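Local coordinates for EDTA monooxygenase (EDTA-degrading bacterium BNC1, PDB 5DQP), which probably oxidises EDTA with molecular oxygen and reduced FMN supplied by a partner flavin reductase, as a flavin-dependent monooxygenase of the bacterial luciferase type, at residues A223-L234 / Q254-P265; F267-V278 / R356-V365. One frame throughout, in Å; residues are numbered along the deposited sequence.

Interaction 1 (A223-L234 / Q254-P265); sequences ASRFGEIIYAFL and QGRPEGSTLVLP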
loop_
_atom_site.group_PDB
_atom_site.type_symbol
_atom_site.label_atom_id
_atom_site.label_comp_id
_atom_site.label_asym_id
_atom_site.label_seq_id
_atom_site.Cartn_x
_atom_site.Cartn_y
_atom_site.Cartn_z
ATOM N N ALA A 223 -0.086 -10.975 21.763
ATOM C CA ALA A 223 0.302 -9.630 22.170
ATOM C C ALA A 223 1.520 -9.654 23.079
ATOM O O ALA A 223 2.402 -8.794 22.963
ATOM C CB ALA A 223 -0.865 -8.932 22.859
ATOM N N SER A 224 1.595 -10.635 23.992
ATOM C CA SER A 224 2.716 -10.667 24.929
ATOM C C SER A 224 4.029 -10.929 24.202
ATOM O O SER A 224 5.089 -10.504 24.675
ATOM C CB SER A 224 2.476 -11.721 26.021
ATOM O OG SER A 224 2.620 -13.049 25.512
ATOM N N ARG A 225 3.972 -11.596 23.037
ATOM C CA ARG A 225 5.151 -11.956 22.245
ATOM C C ARG A 225 5.531 -10.885 21.230
ATOM O O ARG A 225 6.719 -10.619 21.027
ATOM C CB ARG A 225 4.920 -13.293 21.517
ATOM C CG ARG A 225 4.671 -14.480 22.469
ATOM C CD ARG A 225 4.464 -15.825 21.749
ATOM N NE ARG A 225 5.463 -16.033 20.706
ATOM C CZ ARG A 225 6.725 -16.400 20.926
ATOM N NH1 ARG A 225 7.152 -16.615 22.165
ATOM N NH2 ARG A 225 7.565 -16.551 19.909
ATOM N N PHE A 226 4.542 -10.264 20.588
ATOM C CA PHE A 226 4.776 -9.377 19.458
ATOM C C PHE A 226 4.122 -8.007 19.552
ATOM O O PHE A 226 4.542 -7.112 18.821
ATOM C CB PHE A 226 4.297 -10.043 18.165
ATOM C CG PHE A 226 5.040 -11.291 17.841
ATOM C CD1 PHE A 226 6.342 -11.223 17.387
ATOM C CD2 PHE A 226 4.449 -12.535 18.016
ATOM C CE1 PHE A 226 7.056 -12.383 17.097
ATOM C CE2 PHE A 226 5.154 -13.692 17.737
ATOM C CZ PHE A 226 6.450 -13.616 17.274
ATOM N N GLY A 227 3.119 -7.808 20.403
ATOM C CA GLY A 227 2.397 -6.546 20.411
ATOM C C GLY A 227 3.141 -5.498 21.217
ATOM O O GLY A 227 3.575 -5.753 22.342
ATOM N N GLU A 228 3.326 -4.326 20.626
ATOM C CA GLU A 228 3.910 -3.207 21.350
ATOM C C GLU A 228 2.860 -2.195 21.726
ATOM O O GLU A 228 3.009 -1.492 22.729
ATOM C CB GLU A 228 4.988 -2.541 20.499
ATOM C CG GLU A 228 5.886 -3.592 19.902
ATOM C CD GLU A 228 6.989 -3.029 19.041
ATOM O OE1 GLU A 228 6.895 -3.137 17.793
ATOM O OE2 GLU A 228 7.952 -2.491 19.622
ATOM N N ILE A 229 1.806 -2.112 20.919
ATOM C CA ILE A 229 0.596 -1.393 21.269
ATOM C C ILE A 229 -0.558 -2.377 21.247
ATOM O O ILE A 229 -0.693 -3.184 20.318
ATOM C CB ILE A 229 0.302 -0.222 20.321
ATOM C CG1 ILE A 229 1.546 0.633 20.089
ATOM C CG2 ILE A 229 -0.848 0.600 20.885
ATOM C CD1 ILE A 229 1.307 1.756 19.073
ATOM N N ILE A 230 -1.387 -2.302 22.276
ATOM C CA ILE A 230 -2.584 -3.114 22.392
ATOM C C ILE A 230 -3.770 -2.166 22.498
ATOM O O ILE A 230 -3.787 -1.278 23.365
ATOM C CB ILE A 230 -2.503 -4.043 23.616
ATOM C CG1 ILE A 230 -1.145 -4.777 23.646
ATOM C CG2 ILE A 230 -3.735 -4.954 23.675
ATOM C CD1 ILE A 230 -0.892 -5.563 24.924
ATOM N N TYR A 231 -4.744 -2.344 21.609
ATOM C CA TYR A 231 -6.029 -1.661 21.710
ATOM C C TYR A 231 -6.936 -2.415 22.662
ATOM O O TYR A 231 -6.959 -3.645 22.666
ATOM C CB TYR A 231 -6.716 -1.573 20.356
ATOM C CG TYR A 231 -5.988 -0.743 19.350
ATOM C CD1 TYR A 231 -4.899 0.047 19.722
ATOM C CD2 TYR A 231 -6.397 -0.729 18.026
ATOM C CE1 TYR A 231 -4.243 0.826 18.790
ATOM C CE2 TYR A 231 -5.756 0.056 17.088
ATOM C CZ TYR A 231 -4.683 0.830 17.467
ATOM O OH TYR A 231 -4.038 1.594 16.520
ATOM N N ALA A 232 -7.690 -1.669 23.469
ATOM C CA ALA A 232 -8.536 -2.261 24.490
ATOM C C ALA A 232 -9.933 -1.664 24.437
ATOM O O ALA A 232 -10.167 -0.577 23.894
ATOM C CB ALA A 232 -7.950 -2.080 25.905
ATOM N N PHE A 233 -10.858 -2.410 25.016
ATOM C CA PHE A 233 -12.232 -1.980 25.177
ATOM C C PHE A 233 -12.301 -0.960 26.309
ATOM O O PHE A 233 -11.599 -1.073 27.319
ATOM C CB PHE A 233 -13.111 -3.198 25.473
ATOM C CG PHE A 233 -14.553 -2.880 25.683
ATOM C CD1 PHE A 233 -15.337 -2.427 24.627
ATOM C CD2 PHE A 233 -15.144 -3.074 26.929
ATOM C CE1 PHE A 233 -16.674 -2.146 24.825
ATOM C CE2 PHE A 233 -16.478 -2.799 27.127
ATOM C CZ PHE A 233 -17.244 -2.327 26.076
ATOM N N LEU A 234 -13.115 0.071 26.121
ATOM C CA LEU A 234 -13.299 1.064 27.174
ATOM C C LEU A 234 -14.459 0.601 28.055
ATOM O O LEU A 234 -15.594 1.065 27.951
ATOM C CB LEU A 234 -13.519 2.445 26.582
ATOM C CG LEU A 234 -13.618 3.544 27.651
ATOM C CD1 LEU A 234 -12.252 4.053 27.991
ATOM C CD2 LEU A 234 -14.539 4.694 27.213
ATOM N N GLN A 254 7.553 -12.986 29.113
ATOM C CA GLN A 254 8.179 -13.489 27.891
ATOM C C GLN A 254 9.626 -13.039 27.751
ATOM O O GLN A 254 10.274 -13.379 26.750
ATOM C CB GLN A 254 7.394 -13.034 26.655
ATOM C CG GLN A 254 5.968 -13.516 26.587
ATOM C CD GLN A 254 5.867 -14.951 26.129
ATOM O OE1 GLN A 254 6.525 -15.365 25.175
ATOM N NE2 GLN A 254 5.045 -15.721 26.814
ATOM N N GLY A 255 10.138 -12.295 28.723
ATOM C CA GLY A 255 11.494 -11.780 28.688
ATOM C C GLY A 255 11.686 -10.474 27.946
ATOM O O GLY A 255 12.836 -10.088 27.705
ATOM N N ARG A 256 10.604 -9.775 27.575
ATOM C CA ARG A 256 10.737 -8.532 26.822
ATOM C C ARG A 256 11.180 -7.393 27.731
ATOM O O ARG A 256 10.992 -7.448 28.949
ATOM C CB ARG A 256 9.421 -8.190 26.128
ATOM C CG ARG A 256 9.098 -9.224 25.068
ATOM C CD ARG A 256 7.746 -9.031 24.483
ATOM N NE ARG A 256 7.642 -7.778 23.741
ATOM C CZ ARG A 256 6.478 -7.258 23.369
ATOM N NH1 ARG A 256 5.352 -7.893 23.681
ATOM N NH2 ARG A 256 6.435 -6.116 22.698
ATOM N N PRO A 257 11.824 -6.368 27.170
ATOM C CA PRO A 257 12.322 -5.268 28.005
ATOM C C PRO A 257 11.178 -4.481 28.602
ATOM O O PRO A 257 10.093 -4.392 28.023
ATOM C CB PRO A 257 13.122 -4.399 27.029
ATOM C CG PRO A 257 12.597 -4.755 25.661
ATOM C CD PRO A 257 12.142 -6.191 25.743
ATOM N N GLU A 258 11.429 -3.898 29.769
ATOM C CA GLU A 258 10.450 -2.997 30.356
ATOM C C GLU A 258 10.134 -1.867 29.379
ATOM O O GLU A 258 10.959 -1.490 28.540
ATOM C CB GLU A 258 10.972 -2.418 31.673
ATOM C CG GLU A 258 11.469 -3.451 32.688
ATOM C CD GLU A 258 10.378 -4.411 33.152
ATOM O OE1 GLU A 258 10.515 -5.637 32.908
ATOM O OE2 GLU A 258 9.392 -3.936 33.761
ATOM N N GLY A 259 8.930 -1.308 29.505
ATOM C CA GLY A 259 8.483 -0.300 28.560
ATOM C C GLY A 259 8.241 -0.836 27.161
ATOM O O GLY A 259 8.346 -0.095 26.187
ATOM N N SER A 260 7.938 -2.117 27.037
ATOM C CA SER A 260 7.738 -2.739 25.741
ATOM C C SER A 260 6.312 -2.590 25.209
ATOM O O SER A 260 6.089 -2.855 24.026
ATOM C CB SER A 260 8.067 -4.227 25.847
ATOM O OG SER A 260 7.076 -4.846 26.673
ATOM N N THR A 261 5.354 -2.177 26.045
ATOM C CA THR A 261 3.927 -2.350 25.795
ATOM C C THR A 261 3.140 -1.122 26.252
ATOM O O THR A 261 3.238 -0.698 27.408
ATOM C CB THR A 261 3.401 -3.597 26.531
ATOM O OG1 THR A 261 4.073 -4.770 26.044
ATOM C CG2 THR A 261 1.883 -3.746 26.351
ATOM N N LEU A 262 2.355 -0.569 25.341
ATOM C CA LEU A 262 1.382 0.470 25.629
ATOM C C LEU A 262 -0.010 -0.096 25.385
ATOM O O LEU A 262 -0.218 -0.829 24.412
ATOM C CB LEU A 262 1.629 1.701 24.747
ATOM C CG LEU A 262 3.021 2.350 24.833
ATOM C CD1 LEU A 262 3.147 3.387 23.736
ATOM C CD2 LEU A 262 3.212 3.014 26.182
ATOM N N VAL A 263 -0.948 0.215 26.290
ATOM C CA VAL A 263 -2.358 -0.149 26.160
ATOM C C VAL A 263 -3.179 1.113 25.892
ATOM O O VAL A 263 -3.112 2.089 26.657
ATOM C CB VAL A 263 -2.875 -0.876 27.420
ATOM C CG1 VAL A 263 -4.366 -1.197 27.292
ATOM C CG2 VAL A 263 -2.073 -2.137 27.686
ATOM N N LEU A 264 -3.979 1.080 24.831
ATOM C CA LEU A 264 -4.811 2.217 24.426
ATOM C C LEU A 264 -6.258 1.756 24.278
ATOM O O LEU A 264 -6.603 1.137 23.258
ATOM C CB LEU A 264 -4.332 2.834 23.117
ATOM C CG LEU A 264 -2.840 3.005 22.876
ATOM C CD1 LEU A 264 -2.625 3.828 21.619
ATOM C CD2 LEU A 264 -2.157 3.656 24.064
ATOM N N PRO A 265 -7.118 2.030 25.268
ATOM C CA PRO A 265 -8.556 1.805 25.085
ATOM C C PRO A 265 -9.106 2.700 23.985
ATOM O O PRO A 265 -8.658 3.830 23.796
ATOM C CB PRO A 265 -9.152 2.169 26.455
ATOM C CG PRO A 265 -8.014 2.087 27.422
ATOM C CD PRO A 265 -6.838 2.604 26.598
HETATM O O HOH W 1 2.583 -6.743 24.994
HETATM O O HOH W 2 8.256 -3.403 22.440
#
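Arg256 reaches across to the end of helix 217-226 and brings its guanidinium up to backbone carbonyls of the last turn and of Gly227 just after it. Arg256 NH1 and NH2 grip Gly227 O end-on, at 3.1 and 2.9 Å, both from the same face of that carbonyl and with the oxygen in the guanidinium plane. Arg256 NH1 also meets Ser224 O at 2.8 Å, standing well above the carbonyl plane, and makes a weak bond to Ala223 O. A bend at chi3 (65°) turns the otherwise extended chain into this edge-on approach, while Ser260 OG and Arg225 O cover opposite faces of the guanidinium. Were this residue an alanine, the carbonyl oxygens of Ser224 and Gly227 would probably lose their charged donor, and a gap would be likely to open between the helix end and the loop at Ser260.

Further along, strands 229-233 and 262-265 pair in parallel, Leu262 N to Glu228 O and Leu264 N to Ile230 O both at 2.8 Å, with Leu262 O and Leu264 O accepting from Ile230 N and Ala232 N.

Apolar contacts lie on both faces of this ladder: Ile229 CG2 rests 3.7 Å from Leu264 CG on one, Ile230 CD1 3.6 Å from Thr261 CG2 on the other.

Helix 237-253 completes the beta-alpha-beta unit and covers the Thr261 and Val263 face, while strand 210-213 continues the sheet beyond strand 229-233.

Interaction 2 (F267-V278 / R356-V365); sequences FVPLIGSTEAEV and RLIAGTPDQV
The ring of Phe267 meets Ile358 obliquely, Phe267 CD2 lying 3.4 Å from Ile358 CG1, and its edge points to Val365, where Phe267 CZ is 4.5 Å from Val365 CG1. With chi1 at 75°, CG sits between the backbone N and the carbonyl carbon, which swings the ring across the Ile358 side chain at about a right angle. Leu369 of helix 362-374 also touches the ring.

Beside it runs a parallel ladder whose bonds alternate between the strands. Ile358 N points almost straight at Val268 O (2.9 Å, 174° at the hydrogen), Leu270 N takes Ile358 O, Gly360 N takes Leu270 O, and Gly272 N closes the series on Gly360 O at 3.2 Å. On the face carrying Leu270 and Ala359, Leu270 CD2 packs 3.8 Å from Leu357 CD2, and Val278 brings CG2 against the Gly360 carbonyl. On the other face Ile271 divides its branches: CG2 meets Pro362 CD at 3.8 Å, whereas CG1 touches Val365 CG2.

Where strand 358-360 gives way to helix 362-374, Thr361 and Gln364 form a capping box, with Thr361 N bonded to a lone pair of Gln364 OE1 at 2.7 Å and Gln364 N only weakly to Thr361 OG1.

Direct polar bonding between the segments is thus confined to the backbone, while apolar side chains, mostly aliphatic but including the Phe267 ring, pack on the two faces and tie the starts of helices 275-287 and 362-374 to the strand pair.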
loop_
_atom_site.group_PDB
_atom_site.type_symbol
_atom_site.label_atom_id
_atom_site.label_comp_id
_atom_site.label_asym_id
_atom_site.label_seq_id
_atom_site.Cartn_x
_atom_site.Cartn_y
_atom_site.Cartn_z
ATOM N N PHE A 267 -12.423 4.468 22.003
ATOM C CA PHE A 267 -13.773 4.926 22.301
ATOM C C PHE A 267 -14.204 5.985 21.294
ATOM O O PHE A 267 -13.381 6.583 20.585
ATOM C CB PHE A 267 -13.869 5.467 23.732
ATOM C CG PHE A 267 -13.256 6.821 23.904
ATOM C CD1 PHE A 267 -11.896 6.968 23.932
ATOM C CD2 PHE A 267 -14.045 7.949 24.012
ATOM C CE1 PHE A 267 -11.329 8.214 24.069
ATOM C CE2 PHE A 267 -13.468 9.197 24.164
ATOM C CZ PHE A 267 -12.117 9.326 24.188
ATOM N N VAL A 268 -15.516 6.210 21.255
ATOM C CA VAL A 268 -16.145 7.173 20.356
ATOM C C VAL A 268 -16.501 8.414 21.171
ATOM O O VAL A 268 -17.364 8.329 22.051
ATOM C CB VAL A 268 -17.399 6.584 19.706
ATOM C CG1 VAL A 268 -18.029 7.608 18.738
ATOM C CG2 VAL A 268 -17.081 5.245 19.018
ATOM N N PRO A 269 -15.888 9.555 20.925
ATOM C CA PRO A 269 -16.322 10.765 21.637
ATOM C C PRO A 269 -17.487 11.461 20.938
ATOM O O PRO A 269 -17.456 11.653 19.719
ATOM C CB PRO A 269 -15.064 11.641 21.618
ATOM C CG PRO A 269 -14.399 11.263 20.345
ATOM C CD PRO A 269 -14.697 9.806 20.093
ATOM N N LEU A 270 -18.501 11.869 21.697
ATOM C CA LEU A 270 -19.590 12.709 21.200
ATOM C C LEU A 270 -19.479 14.033 21.947
ATOM O O LEU A 270 -20.024 14.205 23.045
ATOM C CB LEU A 270 -20.948 12.054 21.421
ATOM C CG LEU A 270 -22.079 12.667 20.603
ATOM C CD1 LEU A 270 -21.727 12.602 19.113
ATOM C CD2 LEU A 270 -23.379 11.902 20.878
ATOM N N ILE A 271 -18.737 14.961 21.370
ATOM C CA ILE A 271 -18.316 16.150 22.082
ATOM C C ILE A 271 -19.132 17.329 21.600
ATOM O O ILE A 271 -19.170 17.608 20.402
ATOM C CB ILE A 271 -16.820 16.428 21.907
ATOM C CG1 ILE A 271 -16.024 15.276 22.494
ATOM C CG2 ILE A 271 -16.479 17.763 22.582
ATOM C CD1 ILE A 271 -14.570 15.396 22.266
ATOM N N GLY A 272 -19.789 18.003 22.541
ATOM C CA GLY A 272 -20.412 19.286 22.288
ATOM C C GLY A 272 -19.810 20.305 23.232
ATOM O O GLY A 272 -19.339 19.964 24.321
ATOM N N SER A 273 -19.802 21.561 22.796
ATOM C CA SER A 273 -19.116 22.580 23.574
ATOM C C SER A 273 -19.866 22.923 24.852
ATOM O O SER A 273 -19.235 23.405 25.803
ATOM C CB SER A 273 -18.885 23.822 22.711
ATOM O OG SER A 273 -20.037 24.091 21.942
ATOM N N THR A 274 -21.175 22.644 24.902
ATOM C CA THR A 274 -22.012 22.801 26.088
ATOM C C THR A 274 -22.942 21.603 26.235
ATOM O O THR A 274 -23.007 20.726 25.380
ATOM C CB THR A 274 -22.856 24.074 26.036
ATOM O OG1 THR A 274 -23.365 24.261 24.701
ATOM C CG2 THR A 274 -22.020 25.269 26.458
ATOM N N GLU A 275 -23.675 21.585 27.344
ATOM C CA GLU A 275 -24.698 20.562 27.542
ATOM C C GLU A 275 -25.801 20.686 26.511
ATOM O O GLU A 275 -26.267 19.678 25.965
ATOM C CB GLU A 275 -25.289 20.662 28.938
ATOM C CG GLU A 275 -24.267 20.545 30.021
ATOM C CD GLU A 275 -23.328 21.716 30.010
ATOM O OE1 GLU A 275 -23.798 22.881 30.037
ATOM O OE2 GLU A 275 -22.111 21.469 29.917
ATOM N N ALA A 276 -26.255 21.911 26.251
ATOM C CA ALA A 276 -27.216 22.101 25.180
ATOM C C ALA A 276 -26.765 21.347 23.948
ATOM O O ALA A 276 -27.494 20.500 23.419
ATOM C CB ALA A 276 -27.386 23.589 24.873
ATOM N N GLU A 277 -25.534 21.609 23.496
ATOM C CA GLU A 277 -25.066 20.945 22.287
ATOM C C GLU A 277 -24.873 19.455 22.520
ATOM O O GLU A 277 -25.144 18.649 21.628
ATOM C CB GLU A 277 -23.785 21.604 21.782
ATOM C CG GLU A 277 -24.054 22.953 21.130
ATOM C CD GLU A 277 -25.181 22.881 20.104
ATOM O OE1 GLU A 277 -25.079 22.059 19.164
ATOM O OE2 GLU A 277 -26.178 23.630 20.248
ATOM N N VAL A 278 -24.406 19.065 23.705
ATOM C CA VAL A 278 -24.290 17.641 23.992
ATOM C C VAL A 278 -25.671 16.996 23.956
ATOM O O VAL A 278 -25.885 15.979 23.284
ATOM C CB VAL A 278 -23.581 17.409 25.340
ATOM C CG1 VAL A 278 -23.770 15.966 25.800
ATOM C CG2 VAL A 278 -22.085 17.720 25.213
ATOM N N ARG A 356 -22.063 2.723 24.396
ATOM C CA ARG A 356 -21.895 3.041 22.983
ATOM C C ARG A 356 -20.851 4.138 22.743
ATOM O O ARG A 356 -19.983 3.988 21.876
ATOM C CB ARG A 356 -23.246 3.449 22.397
ATOM C CG ARG A 356 -24.385 2.458 22.688
ATOM C CD ARG A 356 -25.747 3.046 22.291
ATOM N NE ARG A 356 -25.993 2.947 20.854
ATOM C CZ ARG A 356 -26.691 1.971 20.277
ATOM N NH1 ARG A 356 -27.240 1.004 21.007
ATOM N NH2 ARG A 356 -26.844 1.966 18.964
ATOM N N LEU A 357 -20.903 5.237 23.500
ATOM C CA LEU A 357 -19.993 6.350 23.258
ATOM C C LEU A 357 -19.780 7.156 24.541
ATOM O O LEU A 357 -20.391 6.899 25.575
ATOM C CB LEU A 357 -20.514 7.225 22.114
ATOM C CG LEU A 357 -21.982 7.644 22.168
ATOM C CD1 LEU A 357 -22.186 8.621 23.293
ATOM C CD2 LEU A 357 -22.464 8.261 20.840
ATOM N N ILE A 358 -18.875 8.121 24.471
ATOM C CA ILE A 358 -18.563 8.998 25.585
ATOM C C ILE A 358 -19.054 10.391 25.192
ATOM O O ILE A 358 -18.392 11.114 24.441
ATOM C CB ILE A 358 -17.065 9.001 25.921
ATOM C CG1 ILE A 358 -16.550 7.597 26.299
ATOM C CG2 ILE A 358 -16.805 9.975 27.061
ATOM C CD1 ILE A 358 -17.098 7.074 27.633
ATOM N N ALA A 359 -20.227 10.773 25.670
ATOM C CA ALA A 359 -20.772 12.086 25.374
ATOM C C ALA A 359 -20.412 13.051 26.495
ATOM O O ALA A 359 -20.453 12.684 27.671
ATOM C CB ALA A 359 -22.288 12.008 25.200
ATOM N N GLY A 360 -20.049 14.279 26.133
ATOM C CA GLY A 360 -19.708 15.268 27.145
ATOM C C GLY A 360 -19.130 16.518 26.520
ATOM O O GLY A 360 -18.943 16.598 25.304
ATOM N N THR A 361 -18.851 17.505 27.378
ATOM C CA THR A 361 -18.124 18.687 26.922
ATOM C C THR A 361 -16.628 18.381 26.824
ATOM O O THR A 361 -16.146 17.367 27.323
ATOM C CB THR A 361 -18.351 19.873 27.867
ATOM O OG1 THR A 361 -17.781 19.565 29.140
ATOM C CG2 THR A 361 -19.837 20.221 27.999
ATOM N N PRO A 362 -15.853 19.252 26.164
ATOM C CA PRO A 362 -14.401 19.011 26.079
ATOM C C PRO A 362 -13.750 18.770 27.437
ATOM O O PRO A 362 -12.917 17.861 27.580
ATOM C CB PRO A 362 -13.883 20.299 25.402
ATOM C CG PRO A 362 -15.023 20.760 24.557
ATOM C CD PRO A 362 -16.272 20.415 25.358
ATOM N N ASP A 363 -14.126 19.551 28.454
ATOM C CA ASP A 363 -13.536 19.369 29.780
ATOM C C ASP A 363 -13.900 18.018 30.381
ATOM O O ASP A 363 -13.070 17.394 31.049
ATOM C CB ASP A 363 -13.973 20.501 30.716
ATOM C CG ASP A 363 -13.148 21.771 30.519
ATOM O OD1 ASP A 363 -11.963 21.793 30.944
ATOM O OD2 ASP A 363 -13.680 22.743 29.934
ATOM N N GLN A 364 -15.143 17.555 30.166
ATOM C CA GLN A 364 -15.567 16.275 30.730
ATOM C C GLN A 364 -14.803 15.131 30.091
ATOM O O GLN A 364 -14.404 14.175 30.767
ATOM C CB GLN A 364 -17.082 16.076 30.546
ATOM C CG GLN A 364 -17.964 16.938 31.463
ATOM C CD GLN A 364 -19.434 16.951 31.034
ATOM O OE1 GLN A 364 -19.755 16.942 29.839
ATOM N NE2 GLN A 364 -20.331 16.949 32.009
ATOM N N VAL A 365 -14.568 15.214 28.787
ATOM C CA VAL A 365 -13.804 14.166 28.121
ATOM C C VAL A 365 -12.353 14.172 28.596
ATOM O O VAL A 365 -11.792 13.118 28.933
ATOM C CB VAL A 365 -13.916 14.324 26.597
ATOM C CG1 VAL A 365 -12.920 13.361 25.889
ATOM C CG2 VAL A 365 -15.363 14.069 26.170
HETATM O O HOH W 3 -17.200 4.404 22.666
#

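In the fold
Interaction 1 is a step of the parallel barrel of this luciferase-like, TIM-barrel fold; interaction 2, its centre about 28 Å away, is a side branch, where the far half of strand 262-271, which also pairs with barrel strand 380-383, takes on the short strand 358-360. Leu234, just beyond strand 229-233, bridges them directly, since its CD2 lies 3.5 Å from Ile358 CD1 and 3.6 Å from Phe267 CB. Only interaction 1 comes near the predicted FMN site; the side chain of Tyr231 is about 7 Å from that of Thr94, and that of Ala223 about 8 Å from that of Tyr147. Interaction 2 lies away from it, its centre about 20 Å from the centre of the chain.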